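Local coordinates for protein thiosulfate reductase (Thermus thermophilus, PDB 2VPZ) that probably works as a molybdenum oxidoreductase that reduces sulfur compounds such as polysulfide or thiosulfate, using two molybdopterin guanine dinucleotides and a 4Fe-4S cluster, at residues Trp571-Asp574 against Trp575-Gly579; Asp275-Tyr278 against Val279-Thr283; His215-Gln218 against Leu219-Ala223. All blocks are in the same frame, centred on the assembly; numbering follows the deposited sequence.

Contact 1 of 3, residues Trp571-Asp574 against Trp575-Gly579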
loop_
_atom_site.group_PDB
_atom_site.type_symbol
_atom_site.label_atom_id
_atom_site.label_comp_id
_atom_site.label_asym_id
_atom_site.label_seq_id
_atom_site.Cartn_x
_atom_site.Cartn_y
_atom_site.Cartn_z
ATOM N N TRP A 571 -15.762 1.238 -42.045
ATOM C CA TRP A 571 -14.787 0.251 -42.261
ATOM C C TRP A 571 -14.389 0.391 -43.791
ATOM O O TRP A 571 -14.706 1.423 -44.395
ATOM C CB TRP A 571 -15.459 -0.967 -41.826
ATOM C CG TRP A 571 -16.097 -0.778 -40.403
ATOM C CD1 TRP A 571 -17.398 -1.071 -39.993
ATOM C CD2 TRP A 571 -15.422 -0.320 -39.230
ATOM N NE1 TRP A 571 -17.529 -0.821 -38.638
ATOM C CE2 TRP A 571 -16.331 -0.368 -38.151
ATOM C CE3 TRP A 571 -14.113 0.116 -38.993
ATOM C CZ2 TRP A 571 -15.962 0.029 -36.831
ATOM C CZ3 TRP A 571 -13.733 0.508 -37.698
ATOM C CH2 TRP A 571 -14.665 0.454 -36.630
ATOM N N LEU A 572 -13.841 -0.665 -44.361
ATOM C CA LEU A 572 -13.612 -0.795 -45.814
ATOM C C LEU A 572 -14.698 -1.756 -46.440
ATOM O O LEU A 572 -15.164 -1.538 -47.556
ATOM C CB LEU A 572 -12.178 -1.282 -46.183
ATOM C CG LEU A 572 -10.959 -0.346 -45.966
ATOM C CD1 LEU A 572 -9.665 -0.977 -46.546
ATOM C CD2 LEU A 572 -11.228 1.037 -46.601
ATOM N N GLU A 573 -15.134 -2.791 -45.717
ATOM C CA GLU A 573 -16.159 -3.712 -46.233
ATOM C C GLU A 573 -17.435 -3.054 -46.800
ATOM O O GLU A 573 -17.901 -3.407 -47.908
ATOM C CB GLU A 573 -16.562 -4.690 -45.154
ATOM C CG GLU A 573 -15.434 -5.424 -44.528
ATOM C CD GLU A 573 -15.870 -6.820 -44.135
ATOM O OE1 GLU A 573 -15.049 -7.750 -44.192
ATOM O OE2 GLU A 573 -17.063 -6.949 -43.795
ATOM N N ASP A 574 -18.008 -2.131 -46.021
ATOM C CA ASP A 574 -19.245 -1.368 -46.338
ATOM C C ASP A 574 -19.080 -0.619 -47.694
ATOM O O ASP A 574 -20.034 -0.425 -48.469
ATOM C CB ASP A 574 -19.627 -0.282 -45.253
ATOM C CG ASP A 574 -19.649 -0.805 -43.775
ATOM O OD1 ASP A 574 -19.398 -1.998 -43.526
ATOM O OD2 ASP A 574 -19.920 0.032 -42.857
ATOM N N TRP A 575 -17.853 -0.175 -47.959
ATOM C CA TRP A 575 -17.470 0.546 -49.174
ATOM C C TRP A 575 -17.280 -0.396 -50.346
ATOM O O TRP A 575 -17.786 -0.203 -51.468
ATOM C CB TRP A 575 -16.179 1.299 -48.918
ATOM C CG TRP A 575 -16.397 2.542 -48.185
ATOM C CD1 TRP A 575 -16.443 2.713 -46.813
ATOM C CD2 TRP A 575 -16.686 3.828 -48.747
ATOM N NE1 TRP A 575 -16.744 4.021 -46.513
ATOM C CE2 TRP A 575 -16.898 4.726 -47.679
ATOM C CE3 TRP A 575 -16.791 4.304 -50.063
ATOM C CZ2 TRP A 575 -17.206 6.096 -47.891
ATOM C CZ3 TRP A 575 -17.100 5.665 -50.289
ATOM C CH2 TRP A 575 -17.302 6.541 -49.200
ATOM N N GLU A 576 -16.491 -1.417 -50.037
ATOM C CA GLU A 576 -16.081 -2.511 -50.910
ATOM C C GLU A 576 -17.165 -3.386 -51.522
ATOM O O GLU A 576 -17.094 -3.750 -52.709
ATOM C CB GLU A 576 -15.143 -3.415 -50.144
ATOM C CG GLU A 576 -13.795 -3.585 -50.729
ATOM C CD GLU A 576 -12.798 -3.952 -49.662
ATOM O OE1 GLU A 576 -12.958 -5.044 -49.085
ATOM O OE2 GLU A 576 -11.905 -3.134 -49.371
ATOM N N LYS A 577 -18.131 -3.785 -50.705
ATOM C CA LYS A 577 -19.225 -4.633 -51.155
ATOM C C LYS A 577 -20.095 -3.878 -52.215
ATOM O O LYS A 577 -20.634 -4.495 -53.143
ATOM C CB LYS A 577 -20.064 -5.173 -49.954
ATOM C CG LYS A 577 -19.256 -6.000 -48.882
ATOM C CD LYS A 577 -20.047 -7.134 -48.174
ATOM C CE LYS A 577 -19.294 -7.722 -46.956
ATOM N NZ LYS A 577 -19.769 -7.161 -45.640
ATOM N N GLU A 578 -20.181 -2.553 -52.068
ATOM C CA GLU A 578 -20.891 -1.634 -52.989
ATOM C C GLU A 578 -20.094 -1.445 -54.289
ATOM O O GLU A 578 -20.527 -0.716 -55.186
ATOM C CB GLU A 578 -21.047 -0.239 -52.383
ATOM C CG GLU A 578 -22.416 0.294 -52.071
ATOM C CD GLU A 578 -22.339 1.211 -50.860
ATOM O OE1 GLU A 578 -22.505 0.704 -49.736
ATOM O OE2 GLU A 578 -22.032 2.411 -51.042
ATOM N N GLY A 579 -18.915 -2.040 -54.361
ATOM C CA GLY A 579 -18.070 -1.900 -55.528
ATOM C C GLY A 579 -17.324 -0.579 -55.662
ATOM O O GLY A 579 -16.952 -0.174 -56.767
#
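The indole of Trp575 is approached obliquely from the turn before it: Trp571 O lies 3.2 Å from Trp575 CD1, with Leu572 O and the carbonyl carbon of Asp574 also slanting in toward the ring. CG of Trp575 sits anti to its own carbonyl carbon and beside the backbone N (chi1 -79°), which carries the five-membered ring back along the chain to Trp571 O. Lys569 adds a cation-pi contact to the indole. Another flat group, the carboxylate of Glu573, is met by Lys577. NZ of Lys577 comes to OE2 of Glu573 from above the carboxylate plane, a salt bridge of 3.3 Å between side chains that run side by side in the same direction; the lysine bends at chi2 and chi4 to bring its amine round, and its CG brushes past Glu573 O at 3.1 Å. Backbone bonds fix this spacing, with Glu576 N giving a straight hydrogen bond of 2.8 Å to Leu572 O and Lys577 N one of 2.8 Å to Glu573 O. They belong to the short helix 573-576, which is followed by a Schellman motif at Gly579: Glu576 to Gly579 form a type I turn, Gly579 N returns to Glu576 O at 3.0 Å, and Gly579 takes a positive phi of 77°. On the flank facing helix 276-282, Glu576 OE2 lies 3.7 Å from Leu572 CB and is hydrogen-bonded to Tyr282 OH. An alanine in place of Glu576 would probably leave that phenol without its carboxylate mate and open a gap beside Leu572. Glu578 OE2 makes weak, long ion pairs with Lys569 and Arg580, near the solvent-exposed end of the turn.

Contact 2 of 3, residues Asp275-Tyr278 against Val279-Thr283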
loop_
_atom_site.group_PDB
_atom_site.type_symbol
_atom_site.label_atom_id
_atom_site.label_comp_id
_atom_site.label_asym_id
_atom_site.label_seq_id
_atom_site.Cartn_x
_atom_site.Cartn_y
_atom_site.Cartn_z
ATOM N N ASP A 275 1.779 -5.686 -43.297
ATOM C CA ASP A 275 0.568 -6.326 -43.821
ATOM C C ASP A 275 0.643 -6.381 -45.353
ATOM O O ASP A 275 0.305 -5.409 -46.060
ATOM C CB ASP A 275 -0.691 -5.587 -43.380
ATOM C CG ASP A 275 -1.964 -6.266 -43.863
ATOM O OD1 ASP A 275 -1.984 -6.727 -45.023
ATOM O OD2 ASP A 275 -2.939 -6.322 -43.081
ATOM N N LYS A 276 1.055 -7.544 -45.853
ATOM C CA LYS A 276 1.242 -7.798 -47.268
ATOM C C LYS A 276 0.010 -7.598 -48.165
ATOM O O LYS A 276 0.056 -6.874 -49.171
ATOM C CB LYS A 276 1.889 -9.188 -47.471
ATOM C CG LYS A 276 3.084 -9.460 -46.531
ATOM C CD LYS A 276 4.078 -10.501 -47.055
ATOM C CE LYS A 276 5.213 -9.871 -47.877
ATOM N NZ LYS A 276 6.425 -10.767 -47.955
ATOM N N GLU A 277 -1.100 -8.211 -47.788
ATOM C CA GLU A 277 -2.351 -8.069 -48.538
ATOM C C GLU A 277 -2.798 -6.618 -48.666
ATOM O O GLU A 277 -3.125 -6.138 -49.754
ATOM C CB GLU A 277 -3.485 -8.780 -47.864
ATOM C CG GLU A 277 -3.386 -10.231 -47.631
ATOM C CD GLU A 277 -4.754 -10.788 -47.293
ATOM O OE1 GLU A 277 -5.723 -10.304 -47.924
ATOM O OE2 GLU A 277 -4.846 -11.673 -46.413
ATOM N N TYR A 278 -2.885 -5.971 -47.513
ATOM C CA TYR A 278 -3.352 -4.598 -47.440
ATOM C C TYR A 278 -2.581 -3.716 -48.444
ATOM O O TYR A 278 -3.203 -2.981 -49.212
ATOM C CB TYR A 278 -3.288 -4.011 -46.001
ATOM C CG TYR A 278 -4.077 -2.701 -45.800
ATOM C CD1 TYR A 278 -5.376 -2.682 -45.248
ATOM C CD2 TYR A 278 -3.517 -1.482 -46.179
ATOM C CE1 TYR A 278 -6.089 -1.454 -45.085
ATOM C CE2 TYR A 278 -4.210 -0.267 -46.027
ATOM C CZ TYR A 278 -5.494 -0.248 -45.479
ATOM O OH TYR A 278 -6.146 0.960 -45.329
ATOM N N VAL A 279 -1.258 -3.801 -48.483
ATOM C CA VAL A 279 -0.499 -3.004 -49.456
ATOM C C VAL A 279 -0.846 -3.450 -50.904
ATOM O O VAL A 279 -1.081 -2.599 -51.786
ATOM C CB VAL A 279 1.068 -3.045 -49.178
ATOM C CG1 VAL A 279 1.849 -2.500 -50.393
ATOM C CG2 VAL A 279 1.399 -2.210 -47.909
ATOM N N ALA A 280 -0.913 -4.757 -51.145
ATOM C CA ALA A 280 -1.293 -5.294 -52.447
ATOM C C ALA A 280 -2.687 -4.777 -52.924
ATOM O O ALA A 280 -2.794 -4.274 -54.040
ATOM C CB ALA A 280 -1.298 -6.864 -52.426
ATOM N N LYS A 281 -3.753 -4.824 -52.125
ATOM C CA LYS A 281 -5.024 -4.320 -52.641
ATOM C C LYS A 281 -5.432 -2.818 -52.537
ATOM O O LYS A 281 -6.343 -2.389 -53.240
ATOM C CB LYS A 281 -6.245 -5.203 -52.189
ATOM C CG LYS A 281 -6.090 -6.023 -50.916
ATOM C CD LYS A 281 -7.187 -7.097 -50.790
ATOM C CE LYS A 281 -6.665 -8.480 -51.204
ATOM N NZ LYS A 281 -5.381 -8.838 -50.500
ATOM N N TYR A 282 -4.759 -2.008 -51.717
ATOM C CA TYR A 282 -5.135 -0.594 -51.490
ATOM C C TYR A 282 -4.026 0.457 -51.545
ATOM O O TYR A 282 -4.198 1.618 -51.104
ATOM C CB TYR A 282 -5.769 -0.434 -50.101
ATOM C CG TYR A 282 -6.758 -1.505 -49.697
ATOM C CD1 TYR A 282 -6.453 -2.461 -48.686
ATOM C CD2 TYR A 282 -8.002 -1.574 -50.303
ATOM C CE1 TYR A 282 -7.404 -3.450 -48.317
ATOM C CE2 TYR A 282 -8.943 -2.535 -49.955
ATOM C CZ TYR A 282 -8.649 -3.473 -48.964
ATOM O OH TYR A 282 -9.585 -4.418 -48.610
ATOM N N THR A 283 -2.882 0.060 -52.061
ATOM C CA THR A 283 -1.726 0.910 -52.061
ATOM C C THR A 283 -0.979 1.085 -53.413
ATOM O O THR A 283 -0.729 0.106 -54.108
ATOM C CB THR A 283 -0.751 0.318 -50.921
ATOM O OG1 THR A 283 -0.792 1.127 -49.754
ATOM C CG2 THR A 283 0.666 0.138 -51.443
#
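From Asp275 to Tyr282 the backbone winds through successive i to i+4 hydrogen bonds; the first, Val279 N to Asp275 O at 3.3 Å, is weak, while Lys281 N to Glu277 O is short at 2.8 Å. Asp275 holds the N-cap: its OD1 accepts from Tyr278 N at 2.8 Å, the donor standing above the carboxylate plane, and so satisfies an amide that the first turn of the helix cannot. One turn apart, Glu277 and Lys281 lie alongside each other and point the same way. NZ of Lys281 is 3.0 Å from OE1 of Glu277, a salt bridge on the anti side and not far out of the carboxylate plane; the lysine folds at chi3 and chi4, which also brings NZ to 3.2 Å from Glu277 CB. The tyrosines occupy another flank. Tyr282 sets its edge against the face of Tyr278 in an edge-to-face pair, ring centres 4.8 Å apart and planes at 56°, and its CD1 hangs over the middle of the Tyr278 ring, 3.6 Å from CD1 there. With CG of Tyr278 anti to the backbone N (chi1 -166°) and CG of Tyr282 anti to the carbonyl carbon (chi1 -43°), the two side chains cross at about a right angle. Hydroxyl partners lie beyond the helix, Tyr357 O for Tyr278 and the carboxylate of Glu576 for Tyr282, which should hold both rings against turning. Lys276 has its own salt bridge to Asp272. Helix 276-282 follows helix 257-270 after a brief loop, with strand 283-284 next in the chain; backbone hydrogen bonding between Asp275 and Leu353 ties it to helix 341-354, while Val279 packs on Phe286 just before helix 287-292.

Contact 3 of 3, residues His215-Gln218 against Leu219-Ala223. With MGD (2-amino-5,6-dimercapto-7-methyl-3,7,8a,9-tetrahydro-8-oxa-1,3,9,10-tetraaza-anthracen-4-one guanosine dinucleotide), chain I; SF4 (iron/sulfur cluster), chain G.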
loop_
_atom_site.group_PDB
_atom_site.type_symbol
_atom_site.label_atom_id
_atom_site.label_comp_id
_atom_site.label_asym_id
_atom_site.label_seq_id
_atom_site.Cartn_x
_atom_site.Cartn_y
_atom_site.Cartn_z
ATOM N N HIS A 215 -9.608 17.984 -24.732
ATOM C CA HIS A 215 -10.738 17.777 -25.672
ATOM C C HIS A 215 -11.521 16.609 -25.061
ATOM O O HIS A 215 -11.019 15.497 -24.881
ATOM C CB HIS A 215 -10.236 17.446 -27.126
ATOM C CG HIS A 215 -10.000 18.632 -27.996
ATOM N ND1 HIS A 215 -9.214 18.612 -29.121
ATOM C CD2 HIS A 215 -10.437 19.885 -27.881
ATOM C CE1 HIS A 215 -9.171 19.814 -29.657
ATOM N NE2 HIS A 215 -9.912 20.607 -28.914
ATOM N N ASN A 216 -12.775 16.918 -24.769
ATOM C CA ASN A 216 -13.679 15.982 -24.120
ATOM C C ASN A 216 -13.651 14.505 -24.496
ATOM O O ASN A 216 -13.076 13.667 -23.776
ATOM C CB ASN A 216 -15.122 16.475 -24.189
ATOM C CG ASN A 216 -16.023 15.830 -23.157
ATOM O OD1 ASN A 216 -15.601 14.878 -22.498
ATOM N ND2 ASN A 216 -17.249 16.345 -23.006
ATOM N N THR A 217 -14.257 14.184 -25.630
ATOM C CA THR A 217 -14.403 12.808 -26.112
ATOM C C THR A 217 -13.120 11.998 -26.219
ATOM O O THR A 217 -13.101 10.786 -25.921
ATOM C CB THR A 217 -15.140 12.718 -27.499
ATOM O OG1 THR A 217 -16.041 13.798 -27.658
ATOM C CG2 THR A 217 -15.901 11.376 -27.617
ATOM N N GLN A 218 -12.036 12.640 -26.646
ATOM C CA GLN A 218 -10.796 11.902 -26.772
ATOM C C GLN A 218 -10.186 11.604 -25.378
ATOM O O GLN A 218 -9.409 10.674 -25.242
ATOM C CB GLN A 218 -9.788 12.585 -27.728
ATOM C CG GLN A 218 -9.104 13.877 -27.251
ATOM C CD GLN A 218 -7.645 14.085 -27.789
ATOM O OE1 GLN A 218 -7.255 13.551 -28.846
ATOM N NE2 GLN A 218 -6.863 14.886 -27.068
ATOM N N LEU A 219 -10.561 12.379 -24.357
ATOM C CA LEU A 219 -10.082 12.101 -22.985
ATOM C C LEU A 219 -10.842 10.805 -22.561
ATOM O O LEU A 219 -10.243 9.810 -22.137
ATOM C CB LEU A 219 -10.401 13.252 -22.016
ATOM C CG LEU A 219 -9.727 13.230 -20.636
ATOM C CD1 LEU A 219 -8.267 12.756 -20.771
ATOM C CD2 LEU A 219 -9.806 14.645 -19.974
ATOM N N GLN A 220 -12.161 10.845 -22.704
ATOM C CA GLN A 220 -13.015 9.705 -22.429
ATOM C C GLN A 220 -12.488 8.437 -23.131
ATOM O O GLN A 220 -12.236 7.435 -22.478
ATOM C CB GLN A 220 -14.449 9.957 -22.898
ATOM C CG GLN A 220 -15.182 11.011 -22.126
ATOM C CD GLN A 220 -16.568 11.236 -22.639
ATOM O OE1 GLN A 220 -17.096 12.354 -22.623
ATOM N NE2 GLN A 220 -17.178 10.151 -23.125
ATOM N N ASP A 221 -12.307 8.488 -24.449
ATOM C CA ASP A 221 -11.842 7.333 -25.234
ATOM C C ASP A 221 -10.462 6.766 -24.824
ATOM O O ASP A 221 -10.248 5.530 -24.712
ATOM C CB ASP A 221 -11.822 7.649 -26.763
ATOM C CG ASP A 221 -13.226 7.929 -27.345
ATOM O OD1 ASP A 221 -14.225 7.489 -26.729
ATOM O OD2 ASP A 221 -13.302 8.559 -28.426
ATOM N N PHE A 222 -9.503 7.669 -24.617
ATOM C CA PHE A 222 -8.142 7.329 -24.171
ATOM C C PHE A 222 -8.240 6.589 -22.815
ATOM O O PHE A 222 -7.594 5.548 -22.616
ATOM C CB PHE A 222 -7.302 8.623 -24.028
ATOM C CG PHE A 222 -5.847 8.395 -23.556
ATOM C CD1 PHE A 222 -4.922 7.685 -24.340
ATOM C CD2 PHE A 222 -5.408 8.936 -22.341
ATOM C CE1 PHE A 222 -3.578 7.530 -23.927
ATOM C CE2 PHE A 222 -4.081 8.783 -21.900
ATOM C CZ PHE A 222 -3.156 8.080 -22.697
ATOM N N ALA A 223 -9.041 7.129 -21.894
ATOM C CA ALA A 223 -9.249 6.529 -20.576
ATOM C C ALA A 223 -9.893 5.125 -20.679
ATOM O O ALA A 223 -9.549 4.216 -19.919
ATOM C CB ALA A 223 -10.109 7.450 -19.678
HETATM P PB MGD I . 1.419 18.693 -29.449
HETATM O O1B MGD I . 2.132 19.892 -29.936
HETATM O O2B MGD I . 1.443 17.465 -30.207
HETATM O O3B MGD I . -0.014 19.380 -29.259
HETATM O O3A MGD I . -2.303 20.020 -28.350
HETATM P PA MGD I . -1.519 18.872 -29.093
HETATM O O1A MGD I . -2.250 18.738 -30.346
HETATM O O2A MGD I . -1.578 17.668 -28.279
HETATM O "O5'" MGD I . 1.907 18.328 -28.017
HETATM C "C5'" MGD I . 2.444 19.167 -26.992
HETATM C "C4'" MGD I . 3.561 18.267 -26.488
HETATM O "O4'" MGD I . 4.458 18.272 -27.586
HETATM C "C3'" MGD I . 4.406 18.750 -25.279
HETATM O "O3'" MGD I . 4.546 17.700 -24.287
HETATM C "C2'" MGD I . 5.806 19.067 -25.860
HETATM O "O2'" MGD I . 6.796 18.462 -25.037
HETATM C "C1'" MGD I . 5.818 18.230 -27.115
HETATM N N9 MGD I . 6.935 18.390 -28.086
HETATM C C8 MGD I . 7.634 19.539 -28.349
HETATM N N7 MGD I . 8.600 19.336 -29.288
HETATM C C5 MGD I . 8.539 18.020 -29.621
HETATM C C6 MGD I . 9.329 17.121 -30.487
HETATM O O6 MGD I . 10.219 17.635 -31.173
HETATM N N1 MGD I . 8.994 15.835 -30.566
HETATM C C2 MGD I . 7.997 15.300 -29.811
HETATM N N2 MGD I . 7.691 13.959 -29.921
HETATM N N3 MGD I . 7.226 16.062 -28.975
HETATM C C4 MGD I . 7.441 17.399 -28.839
HETATM C C10 MGD I . -2.826 21.231 -28.852
HETATM C C11 MGD I . -4.273 20.946 -29.094
HETATM O O11 MGD I . -4.910 20.774 -27.820
HETATM C C12 MGD I . -4.953 21.933 -30.079
HETATM S S12 MGD I . -4.291 22.274 -31.588
HETATM C C13 MGD I . -6.138 22.583 -29.794
HETATM S S13 MGD I . -6.895 23.560 -30.966
HETATM C C14 MGD I . -6.805 22.419 -28.453
HETATM N N15 MGD I . -6.663 23.496 -27.545
HETATM C C16 MGD I . -6.775 23.308 -26.191
HETATM C C17 MGD I . -6.684 24.397 -25.154
HETATM O O17 MGD I . -6.550 25.596 -25.525
HETATM N N18 MGD I . -6.839 24.084 -23.822
HETATM C C19 MGD I . -6.970 22.777 -23.477
HETATM N N19 MGD I . -7.029 22.514 -22.187
HETATM N N20 MGD I . -7.022 21.699 -24.329
HETATM C C21 MGD I . -6.971 21.948 -25.673
HETATM N N22 MGD I . -6.990 20.980 -26.576
HETATM C C23 MGD I . -6.374 21.095 -27.856
HETATM FE FE1 SF4 G . -16.043 20.548 -25.157
HETATM FE FE2 SF4 G . -14.293 21.128 -23.119
HETATM FE FE3 SF4 G . -14.080 22.361 -25.566
HETATM FE FE4 SF4 G . -16.156 23.016 -23.908
HETATM S S1 SF4 G . -13.923 23.370 -23.479
HETATM S S2 SF4 G . -16.285 22.601 -26.190
HETATM S S3 SF4 G . -16.578 20.986 -22.935
HETATM S S4 SF4 G . -13.776 20.101 -25.136
#
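His215 lies between the two cofactors, yet its carbonyl also opens the helix, accepting from Leu219 N at 3.2 Å. One face of its imidazole lies against the N22, C23 and C14 part of the pterin of a molybdopterin guanine dinucleotide: N22 of the MGD stands over the ring centre, and CE1 of His215 is 3.6 Å from MGD C23. Sulfur S4 of the iron-sulfur cluster lies at the edge of the same ring, near its plane, and Asn216 N approaches that sulfur to 3.4 Å. The next shell holds this end of the chain in place. Trp49 stacks on the imidazole, and Asp213 OD1 takes the hydrogen bond from His215 N. Asn216 O is gripped by two amides, Leu219 N at 2.9 Å from above the carbonyl plane and Gln220 N at 3.2 Å within it, a tightened first turn. Thr217 and Asp221 run side by side, Thr217 CG2 lying 3.9 Å from Asp221 OD2, while Asp221 N bonds to Thr217 O at 2.8 Å. Their polar ends have partners beyond the helix: Thr217 OG1 is hydrogen-bonded to Lys73 O and Trp49 NE1, so the threonine probably helps to place the tryptophan that stacks on His215, and Asp221 forms a salt bridge with Arg75. Leu219 packs against an apolar side chain of another protein chain. All this happens at the start of helix 216-227, the crossover of the beta-alpha-beta unit between parallel strands 202-206 and 231-235, where the N-cap histidine lines both cofactor pockets, consistent with a place on the electron path between cluster and pterin.

Overall arrangement
Along the chain the order is contact 3, contact 2, contact 1, each closing before the next begins. Contacts 1 and 2 are neighbours near the periphery, on the same side of the chain's centre, with their own centres 16 Å apart: Leu572 CD1 lies 3.6 Å from Tyr282 CZ, so the turn at Leu572 leading into helix 573-576 is packed on helix 276-282 although almost three hundred residues separate them. Contact 3 stands apart, about 29 Å from contact 1 and 31 Å from contact 2 between centres, in the helix beside the four-stranded parallel sheet. Contact 3 therefore lines the cofactor pockets, while the other two tie distant parts of the sequence together away from them.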